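PDB 1EDG: endoglucanase A from Clostridium cellulolyticum, which hydrolyses internal beta-1,4-glucosidic bonds of cellulose through its family 5 glycoside hydrolase catalytic domain. Local coordinates for residues S5-L10 against M371-F376; I80-H85 against D97-R102; G230-Y235 against Y293-S298. All blocks are in the same frame, centred on the assembly; numbering follows the deposited sequence.

The three contacts are spread round one eight-stranded beta/alpha barrel. Interaction 1 lies at the surface and joins the N-terminal segment to the last helix, so that the other two are nested within the chain it closes; interaction 3 is partly buried, and interaction 2 wholly so. No two of them share a helix or strand. Interactions 1 and 3 share a tyrosine hydroxyl given to a backbone carbonyl and a lysine chain over the ring; only in interaction 3 does the lysine nitrogen also bond across the contact. Interaction 2, on the opposite side of the chain's centre from both, with centres about 35 and 32 Å away, is instead made of two tryptophans, a valine and a methionine.

Interaction 1 of 3, residues S5-L10 against M371-F376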
# COMPACT_ATOMS: atom_id res chain seq x y z
N SER A 5 -11.48 -25.53 -9.32
CA SER A 5 -11.28 -26.47 -8.21
C SER A 5 -10.06 -26.15 -7.35
O SER A 5 -9.88 -26.73 -6.27
CB SER A 5 -11.19 -27.91 -8.74
OG SER A 5 -9.94 -28.17 -9.33
N LEU A 6 -9.21 -25.23 -7.81
CA LEU A 6 -8.01 -24.87 -7.06
C LEU A 6 -8.32 -24.03 -5.82
O LEU A 6 -7.56 -24.05 -4.84
CB LEU A 6 -7.01 -24.13 -7.95
CG LEU A 6 -6.47 -24.91 -9.15
CD1 LEU A 6 -5.39 -24.08 -9.86
CD2 LEU A 6 -5.89 -26.24 -8.68
N ILE A 7 -9.42 -23.28 -5.87
CA ILE A 7 -9.82 -22.42 -4.76
C ILE A 7 -10.30 -23.24 -3.56
O ILE A 7 -11.22 -24.06 -3.67
CB ILE A 7 -10.92 -21.44 -5.21
CG1 ILE A 7 -10.41 -20.59 -6.38
CG2 ILE A 7 -11.35 -20.54 -4.06
CD1 ILE A 7 -11.47 -19.72 -7.02
N PRO A 8 -9.64 -23.07 -2.39
CA PRO A 8 -10.01 -23.80 -1.18
C PRO A 8 -11.35 -23.36 -0.60
O PRO A 8 -11.77 -22.21 -0.79
CB PRO A 8 -8.87 -23.49 -0.22
CG PRO A 8 -8.50 -22.08 -0.61
CD PRO A 8 -8.52 -22.15 -2.13
N ASN A 9 -12.02 -24.28 0.09
CA ASN A 9 -13.30 -24.01 0.72
C ASN A 9 -12.97 -23.68 2.17
O ASN A 9 -12.59 -24.57 2.94
CB ASN A 9 -14.18 -25.26 0.65
CG ASN A 9 -15.61 -25.00 1.11
OD1 ASN A 9 -15.85 -24.33 2.11
ND2 ASN A 9 -16.57 -25.52 0.35
N LEU A 10 -13.09 -22.41 2.53
CA LEU A 10 -12.76 -21.96 3.88
C LEU A 10 -13.96 -21.39 4.62
O LEU A 10 -14.82 -20.73 4.03
CB LEU A 10 -11.67 -20.89 3.82
CG LEU A 10 -10.38 -21.25 3.07
CD1 LEU A 10 -9.50 -20.01 2.92
CD2 LEU A 10 -9.63 -22.35 3.79
N MET A 371 -9.36 -14.44 -4.02
CA MET A 371 -9.28 -13.24 -3.20
C MET A 371 -10.64 -12.52 -3.13
O MET A 371 -11.07 -12.10 -2.05
CB MET A 371 -8.22 -12.28 -3.73
CG MET A 371 -6.80 -12.81 -3.60
SD MET A 371 -5.60 -11.68 -4.34
CE MET A 371 -5.68 -10.27 -3.21
N VAL A 372 -11.30 -12.38 -4.27
CA VAL A 372 -12.60 -11.72 -4.30
C VAL A 372 -13.63 -12.51 -3.49
O VAL A 372 -14.43 -11.93 -2.75
CB VAL A 372 -13.11 -11.53 -5.76
CG1 VAL A 372 -14.51 -10.94 -5.76
CG2 VAL A 372 -12.17 -10.62 -6.52
N LYS A 373 -13.56 -13.83 -3.59
CA LYS A 373 -14.48 -14.70 -2.87
C LYS A 373 -14.40 -14.51 -1.35
O LYS A 373 -15.43 -14.50 -0.67
CB LYS A 373 -14.20 -16.16 -3.24
CG LYS A 373 -15.00 -17.18 -2.48
CD LYS A 373 -14.74 -18.58 -3.03
CE LYS A 373 -15.33 -19.64 -2.13
NZ LYS A 373 -16.75 -19.34 -1.79
N TYR A 374 -13.20 -14.29 -0.83
CA TYR A 374 -13.01 -14.14 0.60
C TYR A 374 -12.87 -12.72 1.14
O TYR A 374 -12.69 -12.52 2.34
CB TYR A 374 -11.87 -15.03 1.06
CG TYR A 374 -12.22 -16.50 0.91
CD1 TYR A 374 -13.23 -17.07 1.69
CD2 TYR A 374 -11.58 -17.30 -0.04
CE1 TYR A 374 -13.60 -18.40 1.52
CE2 TYR A 374 -11.95 -18.63 -0.22
CZ TYR A 374 -12.97 -19.18 0.56
OH TYR A 374 -13.36 -20.49 0.37
N ALA A 375 -12.99 -11.73 0.26
CA ALA A 375 -12.90 -10.33 0.68
C ALA A 375 -14.22 -9.91 1.33
O ALA A 375 -15.14 -10.73 1.47
CB ALA A 375 -12.59 -9.44 -0.52
N PHE A 376 -14.34 -8.65 1.71
CA PHE A 376 -15.57 -8.14 2.33
C PHE A 376 -16.75 -8.26 1.38
O PHE A 376 -16.60 -8.09 0.17
CB PHE A 376 -15.42 -6.67 2.75
CG PHE A 376 -14.43 -6.45 3.86
CD1 PHE A 376 -14.74 -6.82 5.17
CD2 PHE A 376 -13.19 -5.87 3.60
CE1 PHE A 376 -13.83 -6.62 6.20
CE2 PHE A 376 -12.28 -5.67 4.62
CZ PHE A 376 -12.59 -6.04 5.93
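The ring of Tyr-374 lies between Leu-10 and the side chain of its own neighbour Lys-373. CD1 of Leu-10 sits over one face, offset toward the rim and 4.2 Å above the ring plane of Tyr-374, while on the opposite face CG of Lys-373 lies over the ring centre. At the edge, near the ring plane, is the carbonyl oxygen of Pro-8. The Leu-10 and Tyr-374 side chains cross at about a right angle, and CB of Leu-10 comes within 3.9 Å of OH of Tyr-374.

The phenol ends in two hydrogen bonds to the backbone. Tyr-374 OH donates to Pro-8 O at 2.6 Å, tilted 17° from the carbonyl plane, and accepts from Leu-10 N at 2.9 Å with an N-H...O angle of 159°. One hydroxyl thus serves as donor and acceptor at once, spanning Asn-9 and fixing the course of an extended segment that has no regular secondary structure at this point. In the fold, this lays the N-terminal segment against the C-terminal part of helix 365-374, the last helix of the beta/alpha barrel domain, and so brings together parts of the chain some 360 residues apart. The neighbouring helix 316-332 receives Leu-6 on Leu-316 and Pro-8 on Ser-324, and Leu-10 also reaches Ile-276.

Ile-7 completes the contact through a single branch. With CG2 anti to the backbone N and CG1 beside it (chi1 -58°), the CG2 methyl of Ile-7 reaches CD of Lys-373 at 4.0 Å and lies obliquely by CE2 of Tyr-374 at 4.3 Å. The lysine chain runs extended from CB to CE, which carries its CD past this methyl; the bend at the last torsion turns only NZ.

Interaction 2 of 3, residues I80-H85 against D97-R102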
# COMPACT_ATOMS: atom_id res chain seq x y z
N ILE A 80 -2.35 4.09 -5.89
CA ILE A 80 -1.48 4.64 -6.92
C ILE A 80 -0.17 5.16 -6.32
O ILE A 80 -0.11 6.29 -5.82
CB ILE A 80 -2.20 5.78 -7.68
CG1 ILE A 80 -3.49 5.25 -8.34
CG2 ILE A 80 -1.28 6.40 -8.72
CD1 ILE A 80 -4.32 6.32 -9.01
N PRO A 81 0.87 4.32 -6.30
CA PRO A 81 2.18 4.70 -5.76
C PRO A 81 2.81 5.78 -6.64
O PRO A 81 2.84 5.64 -7.86
CB PRO A 81 2.99 3.40 -5.89
CG PRO A 81 1.95 2.34 -5.85
CD PRO A 81 0.87 2.90 -6.71
N VAL A 82 3.30 6.86 -6.03
CA VAL A 82 3.94 7.93 -6.80
C VAL A 82 5.25 8.38 -6.18
O VAL A 82 5.31 8.68 -4.99
CB VAL A 82 3.03 9.18 -6.94
CG1 VAL A 82 3.72 10.22 -7.83
CG2 VAL A 82 1.68 8.82 -7.53
N SER A 83 6.32 8.35 -6.97
CA SER A 83 7.62 8.83 -6.50
C SER A 83 7.73 10.24 -7.07
O SER A 83 7.92 10.43 -8.27
CB SER A 83 8.75 7.93 -7.01
OG SER A 83 8.74 6.66 -6.38
N TRP A 84 7.56 11.24 -6.21
CA TRP A 84 7.60 12.63 -6.63
C TRP A 84 8.97 13.29 -6.76
O TRP A 84 9.10 14.28 -7.48
CB TRP A 84 6.77 13.49 -5.67
CG TRP A 84 5.40 12.98 -5.40
CD1 TRP A 84 5.04 12.05 -4.46
CD2 TRP A 84 4.20 13.36 -6.09
NE1 TRP A 84 3.69 11.83 -4.53
CE2 TRP A 84 3.14 12.62 -5.51
CE3 TRP A 84 3.91 14.25 -7.13
CZ2 TRP A 84 1.81 12.74 -5.94
CZ3 TRP A 84 2.59 14.38 -7.56
CH2 TRP A 84 1.55 13.63 -6.96
N HIS A 85 9.98 12.74 -6.10
CA HIS A 85 11.32 13.36 -6.13
C HIS A 85 11.94 13.69 -7.49
O HIS A 85 12.64 14.69 -7.62
CB HIS A 85 12.31 12.66 -5.18
CG HIS A 85 12.97 11.45 -5.75
ND1 HIS A 85 12.54 10.16 -5.49
CD2 HIS A 85 14.07 11.32 -6.54
CE1 HIS A 85 13.34 9.30 -6.10
NE2 HIS A 85 14.27 9.98 -6.74
N ASP A 97 3.88 20.69 -13.11
CA ASP A 97 2.46 20.64 -13.48
C ASP A 97 2.16 19.55 -14.50
O ASP A 97 1.06 19.00 -14.53
CB ASP A 97 2.00 21.99 -14.02
CG ASP A 97 1.87 23.04 -12.94
OD1 ASP A 97 1.14 22.79 -11.96
OD2 ASP A 97 2.49 24.12 -13.07
N VAL A 98 3.15 19.23 -15.34
CA VAL A 98 2.99 18.20 -16.36
C VAL A 98 2.80 16.85 -15.68
O VAL A 98 1.93 16.07 -16.08
CB VAL A 98 4.22 18.17 -17.32
CG1 VAL A 98 4.22 16.91 -18.18
CG2 VAL A 98 4.20 19.39 -18.23
N TRP A 99 3.58 16.60 -14.64
CA TRP A 99 3.49 15.35 -13.89
C TRP A 99 2.19 15.31 -13.09
O TRP A 99 1.49 14.29 -13.10
CB TRP A 99 4.69 15.21 -12.96
CG TRP A 99 4.71 13.93 -12.18
CD1 TRP A 99 4.48 13.79 -10.84
CD2 TRP A 99 5.04 12.62 -12.67
NE1 TRP A 99 4.66 12.48 -10.47
CE2 TRP A 99 5.01 11.74 -11.57
CE3 TRP A 99 5.37 12.11 -13.94
CZ2 TRP A 99 5.29 10.38 -11.68
CZ3 TRP A 99 5.66 10.75 -14.05
CH2 TRP A 99 5.62 9.90 -12.93
N MET A 100 1.88 16.41 -12.41
CA MET A 100 0.66 16.50 -11.61
C MET A 100 -0.59 16.26 -12.45
O MET A 100 -1.50 15.53 -12.04
CB MET A 100 0.56 17.86 -10.91
CG MET A 100 -0.58 17.96 -9.89
SD MET A 100 -0.35 16.89 -8.44
CE MET A 100 0.42 18.03 -7.31
N ASN A 101 -0.63 16.85 -13.64
CA ASN A 101 -1.77 16.68 -14.54
C ASN A 101 -2.00 15.23 -14.94
O ASN A 101 -3.14 14.76 -14.95
CB ASN A 101 -1.60 17.53 -15.81
CG ASN A 101 -1.72 19.02 -15.54
OD1 ASN A 101 -2.24 19.43 -14.50
ND2 ASN A 101 -1.23 19.83 -16.47
N ARG A 102 -0.92 14.52 -15.25
CA ARG A 102 -1.02 13.12 -15.64
C ARG A 102 -1.48 12.25 -14.47
O ARG A 102 -2.33 11.37 -14.64
CB ARG A 102 0.32 12.64 -16.20
CG ARG A 102 0.34 11.17 -16.61
CD ARG A 102 -0.77 10.81 -17.61
NE ARG A 102 -0.80 9.37 -17.86
CZ ARG A 102 -1.88 8.69 -18.24
NH1 ARG A 102 -3.04 9.30 -18.43
NH2 ARG A 102 -1.81 7.38 -18.38
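Trp-99 and Trp-84 carry most of this contact, with Met-100 next. The indoles form an offset edge-to-face pair: the edge of Trp-99 is directed toward the face of Trp-84, the planes stand at 84°, and the centroids of the Trp-84 six-membered ring and the Trp-99 five-membered ring are 5.4 Å apart. CD1 of Trp-99 approaches CE3 of Trp-84 to 3.8 Å. Val-82 fills the corner between them, its CG1 lying over the centre of one Trp-84 face and, near the plane of the other indole, 3.6 Å from NE1 of Trp-99.

Met-100 makes a Met-aromatic contact from an oblique position, with its SD 4.0 Å from CZ3 of Trp-84. The bend at chi2 (67°) brings SD to the indole. The polar end of Trp-84 is held elsewhere, NE1 bonding to Asn-120 O, which fixes the indole that Trp-99 meets.

All five touching residues are buried. The contact packs the first turns of helix 97-111 on the loop that follows barrel strand 77-80; Trp-84 also touches Tyr-144 and Ile-152 of helix 138-155 and Ile-95 of strand 94-95, while Val-82 rests on Leu-119 of strand 116-120.

Interaction 3 of 3, residues G230-Y235 against Y293-S298; sequences GATNDY and YNKYTS
Two side chains of helix 279-297, Tyr-296 and Lys-295, bond to successive carbonyls at the end of helix 228-232. Tyr-296 OH donates to Ala-231 O at 2.7 Å; the acceptor lies in the plane of the tyrosine ring, at its edge, and the hydroxyl is tilted 25° from the carbonyl plane. Lys-295 NZ makes a weak bond to Thr-232 O at 3.3 Å. A water extends this grip by one residue, accepting from Lys-295 NZ and donating to Asn-233 O, each at 3.0 Å. A positive charge beside the carbonyls of a helix C-terminus would probably be favourable, and Asp-234 OD1 stands 5.2 Å from Lys-295 NZ, near but not in contact.

Both helices lie outside the barrel strands. Tyr-296 and Ala-231 each touch Val-251 of strand 249-254, and Tyr-296 also touches Val-303 of strand 303-308. Around residues 293-297 the longer helix widens into a pi-type turn, with Ser-298 N and OG both donating to Tyr-293 O.

Apolar contacts are looser: Thr-232 CG2 lies 4.3 Å from Lys-295 CB and obliquely beside the Tyr-296 ring. With chi1 near trans (-176°), Lys-295 lays its CG over one face of that ring, toward the rim.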
# COMPACT_ATOMS: atom_id res chain seq x y z
N GLY A 230 6.54 -2.39 13.14
CA GLY A 230 6.75 -0.95 13.16
C GLY A 230 5.51 -0.22 13.66
O GLY A 230 5.60 0.87 14.22
N ALA A 231 4.34 -0.83 13.45
CA ALA A 231 3.09 -0.21 13.87
C ALA A 231 2.61 -0.67 15.25
O ALA A 231 1.88 0.06 15.92
CB ALA A 231 2.00 -0.47 12.82
N THR A 232 3.01 -1.87 15.66
CA THR A 232 2.57 -2.39 16.95
C THR A 232 3.50 -2.15 18.14
O THR A 232 3.07 -2.28 19.29
CB THR A 232 2.23 -3.89 16.86
OG1 THR A 232 3.37 -4.63 16.42
CG2 THR A 232 1.06 -4.12 15.90
N ASN A 233 4.76 -1.79 17.88
CA ASN A 233 5.70 -1.55 18.97
C ASN A 233 5.30 -0.33 19.81
O ASN A 233 4.55 0.54 19.35
CB ASN A 233 7.15 -1.41 18.45
CG ASN A 233 7.43 -0.06 17.81
OD1 ASN A 233 7.65 0.93 18.50
ND2 ASN A 233 7.42 -0.03 16.48
N ASP A 234 5.82 -0.27 21.03
CA ASP A 234 5.50 0.81 21.96
C ASP A 234 5.93 2.20 21.55
O ASP A 234 5.35 3.18 22.01
CB ASP A 234 6.04 0.47 23.35
CG ASP A 234 5.45 -0.81 23.91
OD1 ASP A 234 4.22 -1.01 23.80
OD2 ASP A 234 6.23 -1.62 24.47
N TYR A 235 6.95 2.31 20.70
CA TYR A 235 7.45 3.61 20.25
C TYR A 235 6.57 4.29 19.20
O TYR A 235 6.67 5.50 18.99
CB TYR A 235 8.88 3.50 19.74
CG TYR A 235 9.87 3.10 20.81
CD1 TYR A 235 10.17 3.98 21.86
CD2 TYR A 235 10.46 1.84 20.82
CE1 TYR A 235 11.04 3.60 22.88
CE2 TYR A 235 11.33 1.45 21.84
CZ TYR A 235 11.61 2.34 22.87
OH TYR A 235 12.45 1.97 23.90
N TYR A 293 -4.96 -7.23 15.13
CA TYR A 293 -6.31 -7.32 15.68
C TYR A 293 -6.35 -6.85 17.13
O TYR A 293 -7.16 -6.00 17.51
CB TYR A 293 -6.83 -8.76 15.61
CG TYR A 293 -8.19 -8.94 16.23
CD1 TYR A 293 -9.33 -8.40 15.62
CD2 TYR A 293 -8.35 -9.63 17.43
CE1 TYR A 293 -10.59 -8.54 16.19
CE2 TYR A 293 -9.61 -9.78 18.01
CZ TYR A 293 -10.73 -9.23 17.38
OH TYR A 293 -11.98 -9.34 17.94
N ASN A 294 -5.45 -7.40 17.94
CA ASN A 294 -5.39 -7.06 19.36
C ASN A 294 -5.07 -5.60 19.64
O ASN A 294 -5.68 -4.98 20.51
CB ASN A 294 -4.38 -7.96 20.07
CG ASN A 294 -4.81 -9.42 20.07
OD1 ASN A 294 -6.00 -9.73 20.09
ND2 ASN A 294 -3.83 -10.32 20.04
N LYS A 295 -4.14 -5.05 18.87
CA LYS A 295 -3.73 -3.67 19.07
C LYS A 295 -4.63 -2.62 18.44
O LYS A 295 -4.83 -1.54 19.00
CB LYS A 295 -2.29 -3.50 18.56
CG LYS A 295 -1.68 -2.13 18.79
CD LYS A 295 -1.60 -1.81 20.27
CE LYS A 295 -0.95 -0.45 20.52
NZ LYS A 295 0.50 -0.45 20.15
N TYR A 296 -5.24 -2.95 17.30
CA TYR A 296 -6.05 -1.96 16.60
C TYR A 296 -7.48 -2.29 16.21
O TYR A 296 -8.42 -1.66 16.72
CB TYR A 296 -5.32 -1.47 15.34
CG TYR A 296 -4.02 -0.74 15.61
CD1 TYR A 296 -4.02 0.49 16.26
CD2 TYR A 296 -2.79 -1.28 15.22
CE1 TYR A 296 -2.84 1.17 16.52
CE2 TYR A 296 -1.59 -0.60 15.48
CZ TYR A 296 -1.63 0.62 16.13
OH TYR A 296 -0.48 1.32 16.41
N THR A 297 -7.67 -3.23 15.29
CA THR A 297 -9.02 -3.52 14.81
C THR A 297 -10.05 -3.97 15.84
O THR A 297 -11.22 -3.58 15.75
CB THR A 297 -9.01 -4.42 13.55
OG1 THR A 297 -8.42 -5.68 13.85
CG2 THR A 297 -8.21 -3.75 12.43
N SER A 298 -9.63 -4.74 16.84
CA SER A 298 -10.57 -5.18 17.88
C SER A 298 -11.10 -3.96 18.65
O SER A 298 -12.19 -4.00 19.23
CB SER A 298 -9.90 -6.15 18.86
OG SER A 298 -8.86 -5.51 19.59
O HOH W 1 2.00 2.12 19.90